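Local coordinates for protein acetyltransferase, GNAT family (Colwellia psychrerythraea, PDB 3IWG) that probably transfers an acyl group, as GNAT-family acetyltransferases do, from an acyl-coenzyme A donor to an acceptor not yet identified, at residues V29-M34 with S103-N108; P41-F46 with F57-D62; D63-Q68 with G99-T104; A111-N116 with V269-K274. All blocks are in the same frame, centred on the assembly; numbering follows the deposited sequence.

Contact 1. Residues V29-M34 with S103-N108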
loop_
_atom_site.group_PDB
_atom_site.type_symbol
_atom_site.label_atom_id
_atom_site.label_comp_id
_atom_site.label_asym_id
_atom_site.label_seq_id
_atom_site.Cartn_x
_atom_site.Cartn_y
_atom_site.Cartn_z
ATOM N N VAL A 29 -17.955 1.809 -21.789
ATOM C CA VAL A 29 -18.256 2.043 -20.377
ATOM C C VAL A 29 -16.980 2.299 -19.631
ATOM O O VAL A 29 -15.891 2.004 -20.115
ATOM C CB VAL A 29 -19.000 0.847 -19.725
ATOM C CG1 VAL A 29 -20.464 0.803 -20.215
ATOM C CG2 VAL A 29 -18.238 -0.495 -19.932
ATOM N N PRO A 30 -17.088 2.808 -18.410
ATOM C CA PRO A 30 -15.848 2.834 -17.596
ATOM C C PRO A 30 -15.221 1.431 -17.421
ATOM O O PRO A 30 -15.931 0.440 -17.251
ATOM C CB PRO A 30 -16.326 3.421 -16.263
ATOM C CG PRO A 30 -17.862 3.131 -16.261
ATOM C CD PRO A 30 -18.261 3.338 -17.688
ATOM N N LEU A 31 -13.901 1.356 -17.518
ATOM C CA LEU A 31 -13.179 0.109 -17.361
ATOM C C LEU A 31 -12.809 -0.219 -15.902
ATOM O O LEU A 31 -12.782 0.641 -15.013
ATOM C CB LEU A 31 -11.915 0.122 -18.204
ATOM C CG LEU A 31 -12.126 0.502 -19.670
ATOM C CD1 LEU A 31 -10.807 0.556 -20.388
ATOM C CD2 LEU A 31 -13.121 -0.508 -20.292
ATOM N N ASP A 32 -12.492 -1.483 -15.679
ATOM C CA ASP A 32 -12.214 -1.960 -14.349
ATOM C C ASP A 32 -10.982 -1.329 -13.704
ATOM O O ASP A 32 -9.864 -1.512 -14.167
ATOM C CB ASP A 32 -11.986 -3.455 -14.321
ATOM C CG ASP A 32 -11.861 -3.949 -12.913
ATOM O OD1 ASP A 32 -12.931 -4.102 -12.289
ATOM O OD2 ASP A 32 -10.715 -4.089 -12.409
ATOM N N GLY A 33 -11.202 -0.669 -12.585
ATOM C CA GLY A 33 -10.110 -0.068 -11.807
ATOM C C GLY A 33 -8.877 -0.907 -11.485
ATOM O O GLY A 33 -7.753 -0.440 -11.626
HETATM N N MSE A 34 -9.070 -2.158 -11.070
HETATM C CA MSE A 34 -7.905 -2.972 -10.676
HETATM C C MSE A 34 -7.153 -3.318 -11.941
HETATM O O MSE A 34 -5.944 -3.189 -11.972
HETATM C CB MSE A 34 -8.274 -4.246 -9.886
HETATM C CG MSE A 34 -7.513 -4.422 -8.559
HETATM SE SE MSE A 34 -5.555 -3.929 -8.419
HETATM C CE MSE A 34 -5.731 -2.555 -7.030
ATOM N N SER A 103 -11.789 -6.124 -22.722
ATOM C CA SER A 103 -13.220 -6.162 -22.505
ATOM C C SER A 103 -13.996 -5.862 -23.753
ATOM O O SER A 103 -13.508 -5.232 -24.690
ATOM C CB SER A 103 -13.676 -5.197 -21.420
ATOM O OG SER A 103 -13.662 -3.862 -21.868
ATOM N N THR A 104 -15.252 -6.240 -23.680
ATOM C CA THR A 104 -16.225 -5.889 -24.671
ATOM C C THR A 104 -16.509 -4.402 -24.801
ATOM O O THR A 104 -17.316 -4.021 -25.662
ATOM C CB THR A 104 -17.524 -6.622 -24.356
ATOM O OG1 THR A 104 -18.027 -6.169 -23.095
ATOM C CG2 THR A 104 -17.243 -8.143 -24.308
ATOM N N ALA A 105 -15.850 -3.562 -23.976
ATOM C CA ALA A 105 -16.029 -2.118 -24.030
ATOM C C ALA A 105 -14.855 -1.469 -24.712
ATOM O O ALA A 105 -14.850 -0.218 -24.880
ATOM C CB ALA A 105 -16.179 -1.528 -22.602
ATOM N N GLU A 106 -13.834 -2.264 -25.077
ATOM C CA GLU A 106 -12.723 -1.692 -25.870
ATOM C C GLU A 106 -12.763 -2.246 -27.306
ATOM O O GLU A 106 -12.175 -3.285 -27.630
ATOM C CB GLU A 106 -11.364 -1.919 -25.187
ATOM C CG GLU A 106 -11.312 -1.544 -23.670
ATOM C CD GLU A 106 -10.528 -2.559 -22.832
ATOM O OE1 GLU A 106 -9.284 -2.490 -22.837
ATOM O OE2 GLU A 106 -11.171 -3.419 -22.165
ATOM N N LEU A 107 -13.480 -1.527 -28.170
ATOM C CA LEU A 107 -14.003 -2.132 -29.402
ATOM C C LEU A 107 -12.872 -2.414 -30.345
ATOM O O LEU A 107 -12.746 -3.521 -30.845
ATOM C CB LEU A 107 -15.063 -1.222 -30.037
ATOM C CG LEU A 107 -16.404 -1.057 -29.291
ATOM C CD1 LEU A 107 -17.335 -0.012 -29.969
ATOM C CD2 LEU A 107 -17.109 -2.388 -29.106
ATOM N N ASN A 108 -12.015 -1.424 -30.558
ATOM C CA ASN A 108 -10.903 -1.590 -31.484
ATOM C C ASN A 108 -9.922 -2.655 -31.055
ATOM O O ASN A 108 -9.460 -3.440 -31.847
ATOM C CB ASN A 108 -10.191 -0.272 -31.719
ATOM C CG ASN A 108 -10.901 0.602 -32.748
ATOM O OD1 ASN A 108 -11.257 1.748 -32.470
ATOM N ND2 ASN A 108 -11.067 0.082 -33.948
#

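Contact 2. Residues P41-F46 with F57-D62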
loop_
_atom_site.group_PDB
_atom_site.type_symbol
_atom_site.label_atom_id
_atom_site.label_comp_id
_atom_site.label_asym_id
_atom_site.label_seq_id
_atom_site.Cartn_x
_atom_site.Cartn_y
_atom_site.Cartn_z
ATOM N N PRO A 41 -0.585 -0.033 -15.331
ATOM C CA PRO A 41 0.601 0.832 -15.102
ATOM C C PRO A 41 1.841 0.068 -14.602
ATOM O O PRO A 41 2.950 0.572 -14.726
ATOM C CB PRO A 41 0.123 1.811 -14.024
ATOM C CG PRO A 41 -1.343 1.701 -13.988
ATOM C CD PRO A 41 -1.653 0.282 -14.390
HETATM N N MSE A 42 1.645 -1.131 -14.038
HETATM C CA MSE A 42 2.794 -2.003 -13.690
HETATM C C MSE A 42 3.355 -2.793 -14.877
HETATM O O MSE A 42 4.475 -3.261 -14.805
HETATM C CB MSE A 42 2.417 -3.028 -12.627
HETATM C CG MSE A 42 1.747 -2.504 -11.369
HETATM SE SE MSE A 42 1.137 -4.060 -10.292
HETATM C CE MSE A 42 2.940 -4.665 -9.706
ATOM N N ALA A 43 2.572 -2.952 -15.950
ATOM C CA ALA A 43 2.940 -3.778 -17.121
ATOM C C ALA A 43 3.994 -3.072 -17.967
ATOM O O ALA A 43 4.165 -1.870 -17.804
ATOM C CB ALA A 43 1.670 -4.024 -17.990
ATOM N N LYS A 44 4.668 -3.809 -18.864
ATOM C CA LYS A 44 5.684 -3.230 -19.743
ATOM C C LYS A 44 4.969 -2.487 -20.866
ATOM O O LYS A 44 3.982 -2.978 -21.393
ATOM C CB LYS A 44 6.586 -4.318 -20.335
ATOM C CG LYS A 44 7.248 -5.231 -19.310
ATOM C CD LYS A 44 8.418 -4.527 -18.585
ATOM C CE LYS A 44 9.146 -5.460 -17.611
ATOM N NZ LYS A 44 10.207 -4.738 -16.897
ATOM N N HIS A 45 5.466 -1.319 -21.231
ATOM C CA HIS A 45 4.800 -0.504 -22.226
ATOM C C HIS A 45 5.616 -0.340 -23.447
ATOM O O HIS A 45 6.809 -0.235 -23.367
ATOM C CB HIS A 45 4.451 0.851 -21.668
ATOM C CG HIS A 45 3.314 0.806 -20.705
ATOM N ND1 HIS A 45 2.066 1.326 -20.991
ATOM C CD2 HIS A 45 3.239 0.311 -19.449
ATOM C CE1 HIS A 45 1.272 1.159 -19.946
ATOM N NE2 HIS A 45 1.955 0.544 -18.995
ATOM N N PHE A 46 4.966 -0.354 -24.597
ATOM C CA PHE A 46 5.640 -0.086 -25.850
ATOM C C PHE A 46 4.866 0.968 -26.584
ATOM O O PHE A 46 3.658 1.097 -26.450
ATOM C CB PHE A 46 5.790 -1.343 -26.716
ATOM C CG PHE A 46 6.438 -2.474 -26.004
ATOM C CD1 PHE A 46 7.791 -2.685 -26.093
ATOM C CD2 PHE A 46 5.684 -3.317 -25.214
ATOM C CE1 PHE A 46 8.387 -3.724 -25.397
ATOM C CE2 PHE A 46 6.265 -4.361 -24.528
ATOM C CZ PHE A 46 7.611 -4.573 -24.615
ATOM N N PHE A 57 0.261 2.879 -28.572
ATOM C CA PHE A 57 0.981 2.100 -27.567
ATOM C C PHE A 57 0.295 0.764 -27.195
ATOM O O PHE A 57 -0.886 0.533 -27.476
ATOM C CB PHE A 57 1.138 2.921 -26.265
ATOM C CG PHE A 57 -0.088 2.895 -25.420
ATOM C CD1 PHE A 57 -1.120 3.784 -25.644
ATOM C CD2 PHE A 57 -0.260 1.918 -24.461
ATOM C CE1 PHE A 57 -2.291 3.726 -24.870
ATOM C CE2 PHE A 57 -1.410 1.843 -23.719
ATOM C CZ PHE A 57 -2.427 2.739 -23.920
ATOM N N CYS A 58 1.035 -0.093 -26.500
ATOM C CA CYS A 58 0.418 -1.235 -25.858
ATOM C C CYS A 58 1.162 -1.550 -24.577
ATOM O O CYS A 58 2.236 -1.010 -24.344
ATOM C CB CYS A 58 0.401 -2.450 -26.795
ATOM S SG CYS A 58 1.946 -3.244 -27.031
ATOM N N CYS A 59 0.577 -2.411 -23.745
ATOM C CA CYS A 59 1.294 -2.948 -22.573
ATOM C C CYS A 59 1.085 -4.427 -22.349
ATOM O O CYS A 59 -0.008 -4.992 -22.599
ATOM C CB CYS A 59 1.005 -2.124 -21.307
ATOM S SG CYS A 59 -0.624 -2.235 -20.715
ATOM N N VAL A 60 2.169 -5.083 -21.964
ATOM C CA VAL A 60 2.179 -6.538 -21.823
ATOM C C VAL A 60 2.561 -6.835 -20.386
ATOM O O VAL A 60 3.581 -6.367 -19.900
ATOM C CB VAL A 60 3.202 -7.186 -22.753
ATOM C CG1 VAL A 60 3.227 -8.736 -22.599
ATOM C CG2 VAL A 60 2.971 -6.739 -24.201
ATOM N N ASN A 61 1.738 -7.614 -19.701
ATOM C CA ASN A 61 2.049 -8.003 -18.356
ATOM C C ASN A 61 3.151 -9.057 -18.316
ATOM O O ASN A 61 3.677 -9.490 -19.346
ATOM C CB ASN A 61 0.760 -8.414 -17.575
ATOM C CG ASN A 61 0.259 -9.826 -17.877
ATOM O OD1 ASN A 61 0.847 -10.602 -18.634
ATOM N ND2 ASN A 61 -0.862 -10.146 -17.282
ATOM N N ASP A 62 3.467 -9.455 -17.101
ATOM C CA ASP A 62 4.513 -10.435 -16.833
ATOM C C ASP A 62 4.301 -11.821 -17.373
ATOM O O ASP A 62 5.253 -12.539 -17.628
ATOM C CB ASP A 62 4.711 -10.541 -15.312
ATOM C CG ASP A 62 5.767 -9.617 -14.825
ATOM O OD1 ASP A 62 6.347 -8.898 -15.703
ATOM O OD2 ASP A 62 6.048 -9.634 -13.586
#

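Contact 3. Residues D63-Q68 with G99-T104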
loop_
_atom_site.group_PDB
_atom_site.type_symbol
_atom_site.label_atom_id
_atom_site.label_comp_id
_atom_site.label_asym_id
_atom_site.label_seq_id
_atom_site.Cartn_x
_atom_site.Cartn_y
_atom_site.Cartn_z
ATOM N N ASP A 63 3.055 -12.216 -17.518
ATOM C CA ASP A 63 2.756 -13.520 -18.073
ATOM C C ASP A 63 2.789 -13.527 -19.565
ATOM O O ASP A 63 2.701 -14.594 -20.144
ATOM C CB ASP A 63 1.426 -14.004 -17.542
ATOM C CG ASP A 63 1.477 -14.204 -16.045
ATOM O OD1 ASP A 63 2.344 -15.000 -15.626
ATOM O OD2 ASP A 63 0.732 -13.531 -15.282
ATOM N N GLY A 64 2.967 -12.367 -20.201
ATOM C CA GLY A 64 2.970 -12.294 -21.668
ATOM C C GLY A 64 1.621 -11.941 -22.286
ATOM O O GLY A 64 1.382 -12.193 -23.460
ATOM N N TYR A 65 0.760 -11.305 -21.509
ATOM C CA TYR A 65 -0.552 -10.981 -21.976
ATOM C C TYR A 65 -0.728 -9.500 -22.084
ATOM O O TYR A 65 -0.486 -8.755 -21.123
ATOM C CB TYR A 65 -1.620 -11.542 -21.038
ATOM C CG TYR A 65 -1.761 -13.038 -21.171
ATOM C CD1 TYR A 65 -0.969 -13.898 -20.433
ATOM C CD2 TYR A 65 -2.664 -13.583 -22.075
ATOM C CE1 TYR A 65 -1.072 -15.285 -20.583
ATOM C CE2 TYR A 65 -2.786 -14.945 -22.225
ATOM C CZ TYR A 65 -1.999 -15.799 -21.477
ATOM O OH TYR A 65 -2.147 -17.150 -21.628
ATOM N N LEU A 66 -1.181 -9.097 -23.266
ATOM C CA LEU A 66 -1.575 -7.735 -23.502
ATOM C C LEU A 66 -2.671 -7.339 -22.551
ATOM O O LEU A 66 -3.536 -8.126 -22.194
ATOM C CB LEU A 66 -2.046 -7.526 -24.950
ATOM C CG LEU A 66 -1.014 -7.161 -26.026
ATOM C CD1 LEU A 66 0.169 -8.090 -25.985
ATOM C CD2 LEU A 66 -1.639 -7.177 -27.478
ATOM N N LEU A 67 -2.623 -6.099 -22.144
ATOM C CA LEU A 67 -3.620 -5.531 -21.283
ATOM C C LEU A 67 -4.265 -4.340 -21.969
ATOM O O LEU A 67 -5.415 -4.054 -21.709
ATOM C CB LEU A 67 -2.985 -5.095 -19.917
ATOM C CG LEU A 67 -2.481 -6.193 -18.924
ATOM C CD1 LEU A 67 -2.163 -5.635 -17.475
ATOM C CD2 LEU A 67 -3.435 -7.398 -18.763
ATOM N N GLN A 68 -3.502 -3.616 -22.794
ATOM C CA GLN A 68 -3.980 -2.393 -23.461
ATOM C C GLN A 68 -3.319 -2.297 -24.842
ATOM O O GLN A 68 -2.169 -2.728 -25.011
ATOM C CB GLN A 68 -3.625 -1.146 -22.637
ATOM C CG GLN A 68 -4.263 -1.077 -21.272
ATOM C CD GLN A 68 -3.908 0.217 -20.491
ATOM O OE1 GLN A 68 -2.859 0.811 -20.699
ATOM N NE2 GLN A 68 -4.789 0.623 -19.568
ATOM N N GLY A 99 -1.091 -13.822 -25.450
ATOM C CA GLY A 99 -2.504 -13.542 -25.470
ATOM C C GLY A 99 -2.881 -12.149 -25.064
ATOM O O GLY A 99 -2.055 -11.237 -24.995
ATOM N N ALA A 100 -4.153 -11.959 -24.809
ATOM C CA ALA A 100 -4.603 -10.637 -24.405
ATOM C C ALA A 100 -5.757 -10.738 -23.459
ATOM O O ALA A 100 -6.512 -11.726 -23.490
ATOM C CB ALA A 100 -4.994 -9.825 -25.605
ATOM N N PHE A 101 -5.850 -9.736 -22.596
ATOM C CA PHE A 101 -7.053 -9.464 -21.845
ATOM C C PHE A 101 -7.623 -8.167 -22.401
ATOM O O PHE A 101 -6.895 -7.165 -22.609
ATOM C CB PHE A 101 -6.793 -9.277 -20.337
ATOM C CG PHE A 101 -6.259 -10.532 -19.611
ATOM C CD1 PHE A 101 -7.140 -11.419 -18.992
ATOM C CD2 PHE A 101 -4.900 -10.784 -19.539
ATOM C CE1 PHE A 101 -6.679 -12.571 -18.301
ATOM C CE2 PHE A 101 -4.409 -11.910 -18.859
ATOM C CZ PHE A 101 -5.296 -12.813 -18.227
ATOM N N VAL A 102 -8.935 -8.184 -22.587
ATOM C CA VAL A 102 -9.650 -7.143 -23.241
ATOM C C VAL A 102 -11.111 -7.270 -22.872
ATOM O O VAL A 102 -11.599 -8.374 -22.679
ATOM C CB VAL A 102 -9.481 -7.261 -24.770
ATOM C CG1 VAL A 102 -10.192 -8.475 -25.261
ATOM C CG2 VAL A 102 -9.928 -6.000 -25.475
ATOM N N SER A 103 -11.789 -6.124 -22.722
ATOM C CA SER A 103 -13.220 -6.162 -22.505
ATOM C C SER A 103 -13.996 -5.862 -23.753
ATOM O O SER A 103 -13.508 -5.232 -24.690
ATOM C CB SER A 103 -13.676 -5.197 -21.420
ATOM O OG SER A 103 -13.662 -3.862 -21.868
ATOM N N THR A 104 -15.252 -6.240 -23.680
ATOM C CA THR A 104 -16.225 -5.889 -24.671
ATOM C C THR A 104 -16.509 -4.402 -24.801
ATOM O O THR A 104 -17.316 -4.021 -25.662
ATOM C CB THR A 104 -17.524 -6.622 -24.356
ATOM O OG1 THR A 104 -18.027 -6.169 -23.095
ATOM C CG2 THR A 104 -17.243 -8.143 -24.308
#

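Contact 4. Residues A111-N116 with V269-K274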
loop_
_atom_site.group_PDB
_atom_site.type_symbol
_atom_site.label_atom_id
_atom_site.label_comp_id
_atom_site.label_asym_id
_atom_site.label_seq_id
_atom_site.Cartn_x
_atom_site.Cartn_y
_atom_site.Cartn_z
ATOM N N ALA A 111 -11.554 -6.102 -31.372
ATOM C CA ALA A 111 -11.694 -6.565 -32.729
ATOM C C ALA A 111 -10.464 -7.320 -33.112
ATOM O O ALA A 111 -10.542 -8.410 -33.697
ATOM C CB ALA A 111 -11.918 -5.399 -33.698
ATOM N N LEU A 112 -9.316 -6.742 -32.765
ATOM C CA LEU A 112 -8.060 -7.271 -33.254
ATOM C C LEU A 112 -7.764 -8.558 -32.569
ATOM O O LEU A 112 -7.210 -9.457 -33.189
ATOM C CB LEU A 112 -6.927 -6.253 -33.082
ATOM C CG LEU A 112 -7.198 -4.971 -33.873
ATOM C CD1 LEU A 112 -6.208 -3.806 -33.531
ATOM C CD2 LEU A 112 -7.146 -5.314 -35.352
ATOM N N CYS A 113 -8.155 -8.670 -31.305
ATOM C CA CYS A 113 -7.999 -9.925 -30.582
ATOM C C CYS A 113 -8.834 -11.015 -31.213
ATOM O O CYS A 113 -8.351 -12.123 -31.456
ATOM C CB CYS A 113 -8.405 -9.786 -29.116
ATOM S SG CYS A 113 -7.325 -8.677 -28.065
ATOM N N LEU A 114 -10.098 -10.696 -31.481
ATOM C CA LEU A 114 -11.003 -11.611 -32.185
ATOM C C LEU A 114 -10.334 -12.146 -33.435
ATOM O O LEU A 114 -10.266 -13.345 -33.582
ATOM C CB LEU A 114 -12.347 -10.944 -32.517
ATOM C CG LEU A 114 -13.217 -10.768 -31.271
ATOM C CD1 LEU A 114 -14.389 -9.832 -31.487
ATOM C CD2 LEU A 114 -13.668 -12.136 -30.765
ATOM N N ASP A 115 -9.780 -11.252 -34.267
ATOM C CA ASP A 115 -9.140 -11.612 -35.546
ATOM C C ASP A 115 -7.996 -12.575 -35.363
ATOM O O ASP A 115 -7.773 -13.463 -36.169
ATOM C CB ASP A 115 -8.544 -10.357 -36.259
ATOM C CG ASP A 115 -9.621 -9.399 -36.851
ATOM O OD1 ASP A 115 -10.800 -9.813 -36.949
ATOM O OD2 ASP A 115 -9.289 -8.242 -37.240
ATOM N N ASN A 116 -7.244 -12.404 -34.284
ATOM C CA ASN A 116 -5.966 -13.072 -34.212
ATOM C C ASN A 116 -5.851 -14.146 -33.185
ATOM O O ASN A 116 -4.761 -14.669 -32.994
ATOM C CB ASN A 116 -4.897 -12.037 -33.940
ATOM C CG ASN A 116 -4.780 -11.071 -35.033
ATOM O OD1 ASN A 116 -4.119 -11.339 -36.027
ATOM N ND2 ASN A 116 -5.408 -9.911 -34.861
ATOM N N VAL A 269 -12.405 -10.738 -21.220
ATOM C CA VAL A 269 -12.119 -12.015 -21.806
ATOM C C VAL A 269 -10.634 -12.169 -21.912
ATOM O O VAL A 269 -9.915 -11.196 -22.204
ATOM C CB VAL A 269 -12.751 -12.094 -23.242
ATOM C CG1 VAL A 269 -12.408 -13.405 -23.908
ATOM C CG2 VAL A 269 -14.284 -11.835 -23.217
ATOM N N GLN A 270 -10.179 -13.394 -21.745
ATOM C CA GLN A 270 -8.794 -13.757 -21.943
ATOM C C GLN A 270 -8.697 -14.532 -23.218
ATOM O O GLN A 270 -9.277 -15.628 -23.283
ATOM C CB GLN A 270 -8.300 -14.672 -20.807
ATOM C CG GLN A 270 -6.821 -14.999 -20.889
ATOM C CD GLN A 270 -6.328 -15.899 -19.759
ATOM O OE1 GLN A 270 -6.946 -16.003 -18.686
ATOM N NE2 GLN A 270 -5.228 -16.586 -20.020
ATOM N N PHE A 271 -7.945 -13.991 -24.187
ATOM C CA PHE A 271 -7.712 -14.602 -25.512
ATOM C C PHE A 271 -6.323 -15.196 -25.595
ATOM O O PHE A 271 -5.367 -14.613 -25.050
ATOM C CB PHE A 271 -7.805 -13.564 -26.627
ATOM C CG PHE A 271 -9.191 -13.121 -26.935
ATOM C CD1 PHE A 271 -10.057 -13.945 -27.642
ATOM C CD2 PHE A 271 -9.638 -11.876 -26.549
ATOM C CE1 PHE A 271 -11.351 -13.552 -27.949
ATOM C CE2 PHE A 271 -10.954 -11.458 -26.867
ATOM C CZ PHE A 271 -11.804 -12.314 -27.568
ATOM N N GLU A 272 -6.204 -16.352 -26.241
ATOM C CA GLU A 272 -4.899 -16.967 -26.468
ATOM C C GLU A 272 -4.603 -16.794 -27.939
ATOM O O GLU A 272 -5.476 -16.993 -28.773
ATOM C CB GLU A 272 -4.863 -18.451 -26.109
ATOM C CG GLU A 272 -5.336 -18.810 -24.676
ATOM C CD GLU A 272 -4.480 -18.214 -23.556
ATOM O OE1 GLU A 272 -3.241 -18.321 -23.655
ATOM O OE2 GLU A 272 -5.055 -17.657 -22.579
ATOM N N PHE A 273 -3.371 -16.414 -28.245
ATOM C CA PHE A 273 -2.955 -16.198 -29.605
ATOM C C PHE A 273 -2.567 -17.457 -30.386
ATOM O O PHE A 273 -1.960 -18.420 -29.860
ATOM C CB PHE A 273 -1.777 -15.236 -29.664
ATOM C CG PHE A 273 -2.128 -13.834 -29.321
ATOM C CD1 PHE A 273 -3.412 -13.346 -29.541
ATOM C CD2 PHE A 273 -1.163 -12.979 -28.800
ATOM C CE1 PHE A 273 -3.745 -12.058 -29.196
ATOM C CE2 PHE A 273 -1.482 -11.654 -28.492
ATOM C CZ PHE A 273 -2.776 -11.191 -28.680
ATOM N N LYS A 274 -2.951 -17.389 -31.667
ATOM C CA LYS A 274 -2.434 -18.254 -32.713
ATOM C C LYS A 274 -1.156 -17.573 -33.251
ATOM O O LYS A 274 -0.227 -18.234 -33.752
ATOM C CB LYS A 274 -3.504 -18.494 -33.831
ATOM C CG LYS A 274 -4.257 -17.237 -34.355
ATOM C CD LYS A 274 -5.293 -17.530 -35.495
ATOM C CE LYS A 274 -5.113 -16.582 -36.721
ATOM N NZ LYS A 274 -6.377 -16.079 -37.349
#

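Contact 1. Residues V29-M34 with S103-N108
Val29 and Leu31 meet Ala105, Glu106 and Ser103 through van der Waals contacts, carbon to carbon except where Leu31 CD2 touches Ser103 OG; no hydrogen bond crosses between the two segments. The methyl of Ala105 takes the closest approach, Val29 CG2 lying 3.5 Å from Ala105 CB. Leu31 reaches across with both branches: CD2 sits 4.0 Å from Ala105 CB and also rests against Ser103 OG, while CD1 packs on the aliphatic part of Glu106, 3.9 Å from its CG. CG of Leu31 lies opposite its own carbonyl carbon (chi1 -51°), which points both methyls at the turn.

The polar bonds lie within 103-108. Glu106 OE2 takes two donors from one residue: Ser103 OG, on the anti lone pair, at a short 2.5 Å to be read with caution, and Ser103 N at 2.8 Å, coming from above the carboxylate plane. Ser103 OG accepts in its turn from Ala105 N at 3.1 Å, so the hydroxyl links carboxylate and turn. With an alanine here instead of Glu106, Ser103 N and OG would probably lose their shared acceptor and Leu31 CD1 would face a gap.

His36 touches both Leu31 and Glu106, and Met126 covers Leu31 and Ser103. Next to Leu31, Asp32 N-caps helix 33-39, its OD2 receiving Trp35 N and, weakly, the selenomethionine Met34 N.

Segment 103-108 is thus an ST turn set inside a type I beta turn, closed by Glu106 N to Ser103 O, with Glu106 at the N-cap position: a compact strand-to-helix connection from 99-103 into 107-116.

Contact 2. Residues P41-F46 with F57-D62
His45 lies flat on Cys59 across an antiparallel, non-hydrogen-bonded pair. From its CB, 3.9 Å from Cys58 O, the side chain leaves with CG opposite the carbonyl carbon (chi1 -73°), which carries the imidazole over the neighbouring strand. There Cys59 CB stands beneath one ring face, 3.5 Å from the centroid of the His45 ring and only 6° off its normal, a CH-pi contact. The sulfur approaches obliquely, Cys59 SG coming 4.0 Å from His45 CE1. ND1 of His45 lies 4.2 Å from Phe57 CD2; it is buried and finds no polar partner. At the tip NE2 is hydrogen-bonded to Ala40 O, which fixes the rotation of the ring. A leucine in its place would probably leave Ala40 O without its donor and Cys59 CB without the aromatic face it rests against. On this same side of the sheet, Ala43 CB lies 3.9 Å from Cys59 CB.

On the side that carries Phe46, Cys58 and Val60, the Phe46 side chain slants past Val60, with CE2 of Phe46 4.1 Å from CG2 of Val60, and Cys58 SG makes an oblique sulfur-aromatic contact with the ring.

Two pairs of backbone bonds hold the strands together. Lys44 and Val60 each donate N-H to the other's carbonyl oxygen, as do Phe46 and Cys58, where Phe46 N meets Cys58 O at 2.8 Å and nearly straight (171°). This is the ladder of an antiparallel beta hairpin, strands 44-50 and 53-60, consistent with the beta2-beta3 hairpin of a GNAT fold, after the first strand and two helices.

Contact 3. Residues D63-Q68 with G99-T104
Phe101 N gives its hydrogen to Leu66 O at 2.8 Å, almost perfectly straight (177°). One step back, Leu66 N donates to Gly99 O at 2.9 Å. Together they bracket Ala100, whose methyl meets Leu66 CB at 3.8 Å, and this alternation marks strands 65-68 and 99-103 as parallel.

On the side of the sheet that carries Tyr65, CG of Tyr65 lies opposite its carbonyl carbon (chi1 -74°), which brings the ring obliquely against the Gly99 backbone. Tyr65 CD2 comes 3.3 Å from Gly99 C, and the ring fills the place that a CB on residue 99 would take, so glycine is what the packing permits. Phe101 crosses obliquely, its CE2 3.6 Å from Tyr65 CB, the two ring planes at 56°. Its other neighbour is Leu67, running alongside in the same direction, Leu67 CD2 to Phe101 CD2 at 3.8 Å. Tyr65 OH is held by Glu272, and Trp35 meets the Phe101 ring.

Leu67 and Gln68 both bond to Cys59 on the preceding strand, consistent with a beta bulge. The pair resembles the beta4-beta5 splay that in GNAT enzymes opens the acyl-coenzyme A cleft; whether this domain binds the cofactor is not established here. Two backbone bonds under apolar and aromatic cover thus join the strands from Tyr65 to Phe101, and the pairing is not continued at Gln68 and Val102.

Contact 4. Residues A111-N116 with V269-K274
Phe271 turns CG opposite its carbonyl carbon (chi1 -74°), which aims the ring at Cys113 and Leu114. Lys274 instead sets CG between its backbone N and carbonyl carbon (chi1 47°), and bends at chi3 and chi4 bring the amine round to the end of the helix.

The ring of Phe271 is met by two residues of the helix. Cys113 comes in through its CB, 3.5 Å from CD2 of Phe271, and its SG makes an oblique sulfur-aromatic contact, 5.2 Å from the ring centroid. Leu114 reaches over with one branch, CD2 lying 3.7 Å from CZ of Phe271, and the two side chains cross at a slant. Within the strand, Val269 CG1 lies over one face of this ring, displaced toward its rim. Farther along, Asn116 O lies obliquely near Phe273 CD1, at 3.9 Å.

One hydrogen bond spans the contact: Lys274 NZ to Asp115 O, 3.2 Å, with the nitrogen in the carbonyl plane. Asn116, last in the helix, turns its amide OD1 to Thr84 OG1, linking this end to helix 76-87. Behind the contact, Cys113 also touches Ala100 and Val102 of strand 99-103.

Segment 269-274 thus offers the helix an apolar ring where it is buried and a lysine nitrogen on the exposed side. At that last turn the backbone carbonyls point out of the helix, and a lysine nitrogen beside them probably gains from the partial negative charge gathered there.

In the fold
From the N terminus, contact 1 closes the widest loop of contacts 1 to 3, bringing the run into helix 33-39 against the turn after strand 99-103. Nested inside it, contact 2 zips the hairpin of strands 44-50 and 53-60. Contact 3 follows in series; it starts inside the loop of contact 1, closes the crossover through helix 76-87 and ends on the same stretch, sharing Ser103 and Thr104. Cys59 bonds to Leu67 and Gln68, making strands 53-60 and 65-71 neighbours. Contact 4 comes last and spans the second GNAT range: strand 262-273 returns beside strand 99-103, through Ala100 and Phe271, and packs on helix 107-116.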